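Long-range contacts in autophagy protein 5 (Saccharomyces cerevisiae, PDB 2DYO), which acts in autophagic vesicle formation and cytoplasm-to-vacuole transport, and becomes conjugated to the ubiquitin-like protein ATG12: residues Thr46-Tyr51 / Tyr88-Leu93; Pro83-Tyr88 / Pro131-Ile136. One frame throughout, in Å; residues are numbered along the deposited sequence.

Interaction 1. Residues Thr46-Tyr51 / Tyr88-Leu93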
ATOM      1  N   THR A  46       1.080  -1.485   4.587  1.00 17.35           N
ATOM      2  CA  THR A  46       1.433  -2.887   4.775  1.00 18.07           C
ATOM      3  C   THR A  46       0.981  -3.641   3.536  1.00 19.30           C
ATOM      4  O   THR A  46       0.527  -3.024   2.574  1.00 16.42           O
ATOM      5  CB  THR A  46       0.761  -3.491   6.041  1.00 21.67           C
ATOM      6  OG1 THR A  46       1.351  -4.768   6.327  1.00 21.20           O
ATOM      7  CG2 THR A  46      -0.745  -3.673   5.829  1.00 19.70           C
ATOM      8  N   TYR A  47       1.120  -4.964   3.546  1.00 18.62           N
ATOM      9  CA  TYR A  47       0.693  -5.781   2.412  1.00 18.18           C
ATOM     10  C   TYR A  47      -0.416  -6.730   2.863  1.00 20.89           C
ATOM     11  O   TYR A  47      -0.405  -7.211   4.000  1.00 20.59           O
ATOM     12  CB  TYR A  47       1.840  -6.644   1.873  1.00 17.87           C
ATOM     13  CG  TYR A  47       2.991  -5.894   1.237  1.00 18.75           C
ATOM     14  CD1 TYR A  47       2.782  -4.993   0.191  1.00 17.22           C
ATOM     15  CD2 TYR A  47       4.301  -6.145   1.636  1.00 18.01           C
ATOM     16  CE1 TYR A  47       3.861  -4.368  -0.444  1.00 18.79           C
ATOM     17  CE2 TYR A  47       5.376  -5.531   1.013  1.00 17.57           C
ATOM     18  CZ  TYR A  47       5.157  -4.650  -0.024  1.00 17.84           C
ATOM     19  OH  TYR A  47       6.242  -4.075  -0.646  1.00 19.49           O
ATOM     20  N   LEU A  48      -1.348  -7.026   1.962  1.00 18.82           N
ATOM     21  CA  LEU A  48      -2.443  -7.936   2.284  1.00 20.01           C
ATOM     22  C   LEU A  48      -1.913  -9.319   2.644  1.00 21.80           C
ATOM     23  O   LEU A  48      -2.491 -10.034   3.450  1.00 22.31           O
ATOM     24  CB  LEU A  48      -3.405  -8.055   1.089  1.00 20.60           C
ATOM     25  CG  LEU A  48      -4.270  -6.832   0.755  1.00 21.63           C
ATOM     26  CD1 LEU A  48      -4.997  -7.077  -0.567  1.00 19.19           C
ATOM     27  CD2 LEU A  48      -5.263  -6.580   1.872  1.00 21.27           C
ATOM     28  N   VAL A  49      -0.804  -9.689   2.018  1.00 20.43           N
ATOM     29  CA  VAL A  49      -0.182 -10.982   2.241  1.00 21.18           C
ATOM     30  C   VAL A  49       0.286 -11.199   3.685  1.00 21.90           C
ATOM     31  O   VAL A  49       0.494 -12.337   4.119  1.00 24.39           O
ATOM     32  CB  VAL A  49       0.960 -11.176   1.238  0.50 20.03           C
ATOM     33  CG1 VAL A  49       2.290 -10.795   1.842  0.50 17.98           C
ATOM     34  CG2 VAL A  49       0.929 -12.590   0.689  0.50 18.06           C
ATOM     35  N   ASN A  50       0.429 -10.118   4.445  1.00 22.18           N
ATOM     36  CA  ASN A  50       0.828 -10.242   5.843  1.00 21.12           C
ATOM     37  C   ASN A  50      -0.302 -10.843   6.688  1.00 24.29           C
ATOM     38  O   ASN A  50      -0.130 -11.100   7.888  1.00 22.79           O
ATOM     39  CB  ASN A  50       1.225  -8.876   6.400  1.00 22.03           C
ATOM     40  CG  ASN A  50       2.563  -8.417   5.867  1.00 23.34           C
ATOM     41  OD1 ASN A  50       2.939  -7.251   5.980  1.00 25.24           O
ATOM     42  ND2 ASN A  50       3.304  -9.355   5.294  1.00 20.18           N
ATOM     43  N   TYR A  51      -1.453 -11.072   6.062  1.00 22.98           N
ATOM     44  CA  TYR A  51      -2.584 -11.640   6.777  1.00 24.08           C
ATOM     45  C   TYR A  51      -2.897 -13.093   6.417  1.00 25.31           C
ATOM     46  O   TYR A  51      -3.933 -13.624   6.814  1.00 25.50           O
ATOM     47  CB  TYR A  51      -3.821 -10.750   6.581  1.00 23.75           C
ATOM     48  CG  TYR A  51      -3.582  -9.363   7.127  1.00 23.92           C
ATOM     49  CD1 TYR A  51      -2.862  -8.422   6.393  1.00 24.27           C
ATOM     50  CD2 TYR A  51      -3.937  -9.041   8.435  1.00 24.67           C
ATOM     51  CE1 TYR A  51      -2.484  -7.204   6.956  1.00 22.84           C
ATOM     52  CE2 TYR A  51      -3.567  -7.830   9.007  1.00 24.55           C
ATOM     53  CZ  TYR A  51      -2.834  -6.918   8.261  1.00 24.60           C
ATOM     54  OH  TYR A  51      -2.413  -5.751   8.846  1.00 21.90           O
ATOM     55  N   TYR A  88       1.567  -4.278  -3.569  1.00 18.83           N
ATOM     56  CA  TYR A  88       1.466  -2.820  -3.524  1.00 18.68           C
ATOM     57  C   TYR A  88       0.910  -2.525  -2.149  1.00 15.48           C
ATOM     58  O   TYR A  88       0.137  -3.318  -1.621  1.00 15.74           O
ATOM     59  CB  TYR A  88       0.492  -2.279  -4.578  1.00 18.63           C
ATOM     60  CG  TYR A  88       1.034  -2.355  -5.978  1.00 22.86           C
ATOM     61  CD1 TYR A  88       0.875  -3.505  -6.744  1.00 22.45           C
ATOM     62  CD2 TYR A  88       1.755  -1.292  -6.521  1.00 24.23           C
ATOM     63  CE1 TYR A  88       1.421  -3.599  -8.024  1.00 24.93           C
ATOM     64  CE2 TYR A  88       2.309  -1.374  -7.797  1.00 27.63           C
ATOM     65  CZ  TYR A  88       2.136  -2.533  -8.541  1.00 27.99           C
ATOM     66  OH  TYR A  88       2.682  -2.620  -9.798  1.00 29.23           O
ATOM     67  N   PRO A  89       1.295  -1.391  -1.543  1.00 16.12           N
ATOM     68  CA  PRO A  89       0.747  -1.107  -0.213  1.00 16.01           C
ATOM     69  C   PRO A  89      -0.774  -1.125  -0.284  1.00 16.50           C
ATOM     70  O   PRO A  89      -1.356  -0.724  -1.287  1.00 18.11           O
ATOM     71  CB  PRO A  89       1.281   0.293   0.097  1.00 16.32           C
ATOM     72  CG  PRO A  89       2.590   0.332  -0.651  1.00 16.06           C
ATOM     73  CD  PRO A  89       2.236  -0.339  -1.969  1.00 17.48           C
ATOM     74  N   VAL A  90      -1.409  -1.578   0.789  1.00 17.47           N
ATOM     75  CA  VAL A  90      -2.866  -1.636   0.861  1.00 17.51           C
ATOM     76  C   VAL A  90      -3.505  -0.279   0.555  1.00 17.53           C
ATOM     77  O   VAL A  90      -4.524  -0.209  -0.134  1.00 19.77           O
ATOM     78  CB  VAL A  90      -3.315  -2.115   2.272  1.00 18.63           C
ATOM     79  CG1 VAL A  90      -4.836  -2.034   2.416  1.00 19.83           C
ATOM     80  CG2 VAL A  90      -2.844  -3.547   2.487  1.00 16.29           C
ATOM     81  N   GLY A  91      -2.909   0.795   1.066  1.00 14.61           N
ATOM     82  CA  GLY A  91      -3.459   2.120   0.827  1.00 15.29           C
ATOM     83  C   GLY A  91      -3.415   2.515  -0.638  1.00 16.01           C
ATOM     84  O   GLY A  91      -4.295   3.227  -1.128  1.00 16.00           O
ATOM     85  N   VAL A  92      -2.373   2.073  -1.334  1.00 16.75           N
ATOM     86  CA  VAL A  92      -2.210   2.355  -2.757  1.00 16.34           C
ATOM     87  C   VAL A  92      -3.253   1.570  -3.555  1.00 16.63           C
ATOM     88  O   VAL A  92      -3.808   2.067  -4.542  1.00 16.37           O
ATOM     89  CB  VAL A  92      -0.778   1.986  -3.230  1.00 16.37           C
ATOM     90  CG1 VAL A  92      -0.667   2.111  -4.754  1.00 16.26           C
ATOM     91  CG2 VAL A  92       0.238   2.936  -2.570  1.00 15.87           C
ATOM     92  N   LEU A  93      -3.516   0.338  -3.132  1.00 15.52           N
ATOM     93  CA  LEU A  93      -4.528  -0.474  -3.802  1.00 17.66           C
ATOM     94  C   LEU A  93      -5.876   0.207  -3.583  1.00 19.01           C
ATOM     95  O   LEU A  93      -6.694   0.315  -4.504  1.00 19.21           O
ATOM     96  CB  LEU A  93      -4.561  -1.888  -3.211  1.00 18.23           C
ATOM     97  CG  LEU A  93      -3.384  -2.824  -3.519  1.00 19.45           C
ATOM     98  CD1 LEU A  93      -3.547  -4.129  -2.744  1.00 22.29           C
ATOM     99  CD2 LEU A  93      -3.321  -3.105  -5.011  1.00 22.28           C
TER
HETATM  100  O   HOH W   1      -1.228  -5.477  -0.489  1.00 19.55           O
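Thr46 and Val90 meet where helix 90-98 of the ubiquitin-like UblA domain begins, with Pro89 at its N-cap. Here the helix receives the loop that leads from strand 37-43 to helix 52-59. The first-turn amide Val90 N donates to Thr46 O at 3.0 Å, with 156° at the hydrogen. The acceptor also takes a CA-H...O contact from Pro89. A second, indirect link runs through a water that accepts from Leu48 N at 2.9 Å and donates to Tyr88 O at 2.8 Å. That carbonyl also lies near the plane of the Tyr47 ring, where CD1 comes within 3.6 Å of Tyr88 O. CG of Tyr47 stands anti to its carbonyl carbon (chi1 -66°), which swings the ring back towards Tyr88, while helices 142-159 and 170-182 supply further neighbours. Replacing this tyrosine by alanine would probably leave a gap beside the Tyr88 carbonyl and deprive Phe276 of its edge-to-face partner. The Leu48 and Val90 side chains cross at about a right angle, and Leu48 CD1 reaches Leu93 CD1 at 3.9 Å. Thr46 O, Leu48 N and Tyr88 O thus each find a polar partner, directly or through water, beside this apolar packing.

Interaction 2. Residues Pro83-Tyr88 / Pro131-Ile136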
ATOM      1  N   PRO A  83      -8.641  -9.455 -10.378  1.00 42.54           N
ATOM      2  CA  PRO A  83      -7.394  -9.737  -9.663  1.00 41.47           C
ATOM      3  C   PRO A  83      -6.756  -8.466  -9.108  1.00 39.26           C
ATOM      4  O   PRO A  83      -6.674  -7.450  -9.796  1.00 39.94           O
ATOM      5  CB  PRO A  83      -6.533 -10.406 -10.728  1.00 42.05           C
ATOM      6  CG  PRO A  83      -7.552 -11.159 -11.535  1.00 42.18           C
ATOM      7  CD  PRO A  83      -8.658 -10.134 -11.686  1.00 42.97           C
ATOM      8  N   ILE A  84      -6.312  -8.532  -7.857  1.00 36.91           N
ATOM      9  CA  ILE A  84      -5.677  -7.393  -7.207  1.00 33.79           C
ATOM     10  C   ILE A  84      -4.301  -7.829  -6.682  1.00 32.02           C
ATOM     11  O   ILE A  84      -4.196  -8.764  -5.889  1.00 30.49           O
ATOM     12  CB  ILE A  84      -6.586  -6.857  -6.060  1.00 34.97           C
ATOM     13  CG1 ILE A  84      -5.913  -5.694  -5.340  1.00 37.50           C
ATOM     14  CG2 ILE A  84      -6.925  -7.970  -5.093  1.00 34.08           C
ATOM     15  CD1 ILE A  84      -6.782  -5.085  -4.244  1.00 40.79           C
ATOM     16  N   PRO A  85      -3.226  -7.146  -7.126  1.00 29.51           N
ATOM     17  CA  PRO A  85      -1.832  -7.427  -6.743  1.00 27.67           C
ATOM     18  C   PRO A  85      -1.539  -7.223  -5.260  1.00 24.88           C
ATOM     19  O   PRO A  85      -1.795  -6.150  -4.720  1.00 24.87           O
ATOM     20  CB  PRO A  85      -1.017  -6.449  -7.600  1.00 27.15           C
ATOM     21  CG  PRO A  85      -1.987  -5.955  -8.648  1.00 31.81           C
ATOM     22  CD  PRO A  85      -3.298  -5.918  -7.933  1.00 28.00           C
ATOM     23  N   TRP A  86      -0.981  -8.233  -4.598  1.00 23.17           N
ATOM     24  CA  TRP A  86      -0.672  -8.065  -3.183  1.00 21.76           C
ATOM     25  C   TRP A  86       0.593  -7.237  -2.968  1.00 20.13           C
ATOM     26  O   TRP A  86       0.794  -6.684  -1.889  1.00 19.12           O
ATOM     27  CB  TRP A  86      -0.505  -9.425  -2.475  1.00 23.09           C
ATOM     28  CG  TRP A  86       0.696 -10.215  -2.912  1.00 24.20           C
ATOM     29  CD1 TRP A  86       0.713 -11.261  -3.794  1.00 23.26           C
ATOM     30  CD2 TRP A  86       2.062  -9.981  -2.541  1.00 25.35           C
ATOM     31  NE1 TRP A  86       2.006 -11.689  -4.002  1.00 25.38           N
ATOM     32  CE2 TRP A  86       2.853 -10.922  -3.246  1.00 26.56           C
ATOM     33  CE3 TRP A  86       2.696  -9.069  -1.685  1.00 25.97           C
ATOM     34  CZ2 TRP A  86       4.247 -10.973  -3.123  1.00 26.19           C
ATOM     35  CZ3 TRP A  86       4.085  -9.120  -1.563  1.00 26.22           C
ATOM     36  CH2 TRP A  86       4.843 -10.067  -2.280  1.00 27.40           C
ATOM     37  N   ASN A  87       1.435  -7.135  -3.995  1.00 21.20           N
ATOM     38  CA  ASN A  87       2.699  -6.415  -3.863  1.00 20.50           C
ATOM     39  C   ASN A  87       2.686  -4.885  -3.943  1.00 22.30           C
ATOM     40  O   ASN A  87       3.669  -4.270  -4.347  1.00 20.96           O
ATOM     41  CB  ASN A  87       3.738  -6.982  -4.851  1.00 23.06           C
ATOM     42  CG  ASN A  87       3.254  -6.986  -6.289  1.00 23.19           C
ATOM     43  OD1 ASN A  87       3.817  -6.303  -7.150  1.00 28.34           O
ATOM     44  ND2 ASN A  87       2.220  -7.764  -6.560  1.00 21.31           N
ATOM     45  N   TYR A  88       1.567  -4.278  -3.569  1.00 18.83           N
ATOM     46  CA  TYR A  88       1.466  -2.820  -3.524  1.00 18.68           C
ATOM     47  C   TYR A  88       0.910  -2.525  -2.149  1.00 15.48           C
ATOM     48  O   TYR A  88       0.137  -3.318  -1.621  1.00 15.74           O
ATOM     49  CB  TYR A  88       0.492  -2.279  -4.578  1.00 18.63           C
ATOM     50  CG  TYR A  88       1.034  -2.355  -5.978  1.00 22.86           C
ATOM     51  CD1 TYR A  88       0.875  -3.505  -6.744  1.00 22.45           C
ATOM     52  CD2 TYR A  88       1.755  -1.292  -6.521  1.00 24.23           C
ATOM     53  CE1 TYR A  88       1.421  -3.599  -8.024  1.00 24.93           C
ATOM     54  CE2 TYR A  88       2.309  -1.374  -7.797  1.00 27.63           C
ATOM     55  CZ  TYR A  88       2.136  -2.533  -8.541  1.00 27.99           C
ATOM     56  OH  TYR A  88       2.682  -2.620  -9.798  1.00 29.23           O
ATOM     57  N   PRO A 131      -2.556 -12.748 -15.598  1.00 55.53           N
ATOM     58  CA  PRO A 131      -1.473 -11.920 -16.136  1.00 53.89           C
ATOM     59  C   PRO A 131      -0.906 -10.877 -15.174  1.00 51.88           C
ATOM     60  O   PRO A 131      -1.633 -10.030 -14.659  1.00 51.42           O
ATOM     61  CB  PRO A 131      -2.108 -11.289 -17.379  1.00 55.23           C
ATOM     62  CG  PRO A 131      -3.579 -11.261 -17.041  1.00 55.56           C
ATOM     63  CD  PRO A 131      -3.772 -12.614 -16.419  1.00 55.06           C
ATOM     64  N   THR A 132       0.406 -10.962 -14.955  1.00 49.66           N
ATOM     65  CA  THR A 132       1.171 -10.065 -14.083  1.00 46.87           C
ATOM     66  C   THR A 132       0.958 -10.291 -12.586  1.00 43.87           C
ATOM     67  O   THR A 132       1.621  -9.663 -11.758  1.00 42.35           O
ATOM     68  CB  THR A 132       0.892  -8.570 -14.391  1.00 48.61           C
ATOM     69  OG1 THR A 132      -0.359  -8.177 -13.815  1.00 49.64           O
ATOM     70  CG2 THR A 132       0.860  -8.332 -15.897  1.00 49.66           C
ATOM     71  N   ILE A 133       0.045 -11.191 -12.236  1.00 39.23           N
ATOM     72  CA  ILE A 133      -0.223 -11.468 -10.832  1.00 35.80           C
ATOM     73  C   ILE A 133       0.800 -12.415 -10.206  1.00 33.19           C
ATOM     74  O   ILE A 133       1.026 -13.522 -10.698  1.00 31.89           O
ATOM     75  CB  ILE A 133      -1.631 -12.076 -10.636  1.00 35.70           C
ATOM     76  CG1 ILE A 133      -2.702 -11.025 -10.946  1.00 35.80           C
ATOM     77  CG2 ILE A 133      -1.781 -12.610  -9.213  1.00 34.59           C
ATOM     78  CD1 ILE A 133      -2.662  -9.802 -10.040  1.00 34.60           C
ATOM     79  N   ILE A 134       1.424 -11.961  -9.124  1.00 28.92           N
ATOM     80  CA  ILE A 134       2.386 -12.775  -8.396  1.00 26.98           C
ATOM     81  C   ILE A 134       1.548 -13.558  -7.396  1.00 27.27           C
ATOM     82  O   ILE A 134       0.907 -12.965  -6.531  1.00 27.38           O
ATOM     83  CB  ILE A 134       3.382 -11.914  -7.598  1.00 25.65           C
ATOM     84  CG1 ILE A 134       4.136 -10.971  -8.537  1.00 24.95           C
ATOM     85  CG2 ILE A 134       4.347 -12.814  -6.835  1.00 22.93           C
ATOM     86  CD1 ILE A 134       5.072 -10.023  -7.803  1.00 25.94           C
ATOM     87  N   PRO A 135       1.544 -14.895  -7.497  1.00 26.54           N
ATOM     88  CA  PRO A 135       0.761 -15.731  -6.582  1.00 26.18           C
ATOM     89  C   PRO A 135       1.187 -15.626  -5.115  1.00 27.26           C
ATOM     90  O   PRO A 135       2.326 -15.274  -4.810  1.00 24.85           O
ATOM     91  CB  PRO A 135       0.958 -17.138  -7.151  1.00 26.58           C
ATOM     92  CG  PRO A 135       2.352 -17.078  -7.705  1.00 26.80           C
ATOM     93  CD  PRO A 135       2.378 -15.723  -8.390  1.00 25.36           C
ATOM     94  N   ILE A 136       0.254 -15.921  -4.212  1.00 27.60           N
ATOM     95  CA  ILE A 136       0.531 -15.888  -2.782  1.00 27.87           C
ATOM     96  C   ILE A 136       1.371 -17.123  -2.473  1.00 30.79           C
ATOM     97  O   ILE A 136       0.941 -18.249  -2.717  1.00 31.72           O
ATOM     98  CB  ILE A 136      -0.779 -15.924  -1.972  1.00 27.24           C
ATOM     99  CG1 ILE A 136      -1.595 -14.664  -2.286  1.00 26.11           C
ATOM    100  CG2 ILE A 136      -0.475 -16.032  -0.481  1.00 24.77           C
ATOM    101  CD1 ILE A 136      -3.066 -14.747  -1.894  1.00 26.26           C
TER
HETATM  102  O   HOH W   2      -0.417 -10.597  -6.504  1.00 20.27           O
HETATM  103  O   HOH W   3       1.007  -9.119  -8.436  1.00 23.78           O
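Trp86 and Asn87 both place CG between the backbone N and the carbonyl carbon, with chi1 at 67° and 55°, and thereby present the indole edge and the amide to Ile134. They belong to the turn that leaves strand 82-84, an outer strand of the ubiquitin-like sheet of the UblA domain, and they meet the connection from strand 118-126 to helix 142-159. The touching parts run 69° apart, so residues 131-136 pass across this turn and do not pair with it as a strand.

Trp86 NE1 comes within 3.0 Å of Ile134 O, which lies at the ring edge, near its plane. The branch methyl CG2 of Ile134 packs beside NE1 and CZ2, while CB of Asn87 rests over one indole face, towards the rim. CD1 of Ile134, on the other branch, touches CG of Asn87 at 3.8 Å, the two side chains crossing at about a right angle. Nearer the strand, Ile133 lies against two prolines: its CG1 is 3.9 Å from Pro83 CB, and its CD1 is 4.1 Å from Pro85 CG. Trp76 of the neighbouring strand 74-79 also packs on Ile133, and Gln142 at the start of helix 142-159 touches both Trp86 and Ile134.

Two waters add polar links across this largely apolar junction. One accepts from Trp86 N at 3.1 Å and donates to Ile134 O at 2.7 Å, joining the two backbones next to the indole. A second accepts from Ile134 N at 3.0 Å and makes a weak bond to Thr132 O; Asn87 ND2 donates to that same water at 2.6 Å.

Overall arrangement
The two contacts lie with centres about 11 Å apart and share Tyr88, the residue just before the N-cap of helix 90-98. Along the chain their segments alternate: 46-51, 83-88, 88-93, then 131-136. The continuous run 83-93 therefore carries strand 82-84 into the helix and meets the earlier loop in interaction 1 and the later one in interaction 2. The contacts also touch directly, Leu93 packing on Ile84 and Pro85, and Tyr47 on the backbone of Trp86. Both also pack on helix 142-159, which bears Lys152, the residue conjugated to ATG12 (the conjugate is absent here), consistent with the UblA domain and helical region adjoining here; Asn50 and Tyr51 additionally meet the chain of another protein.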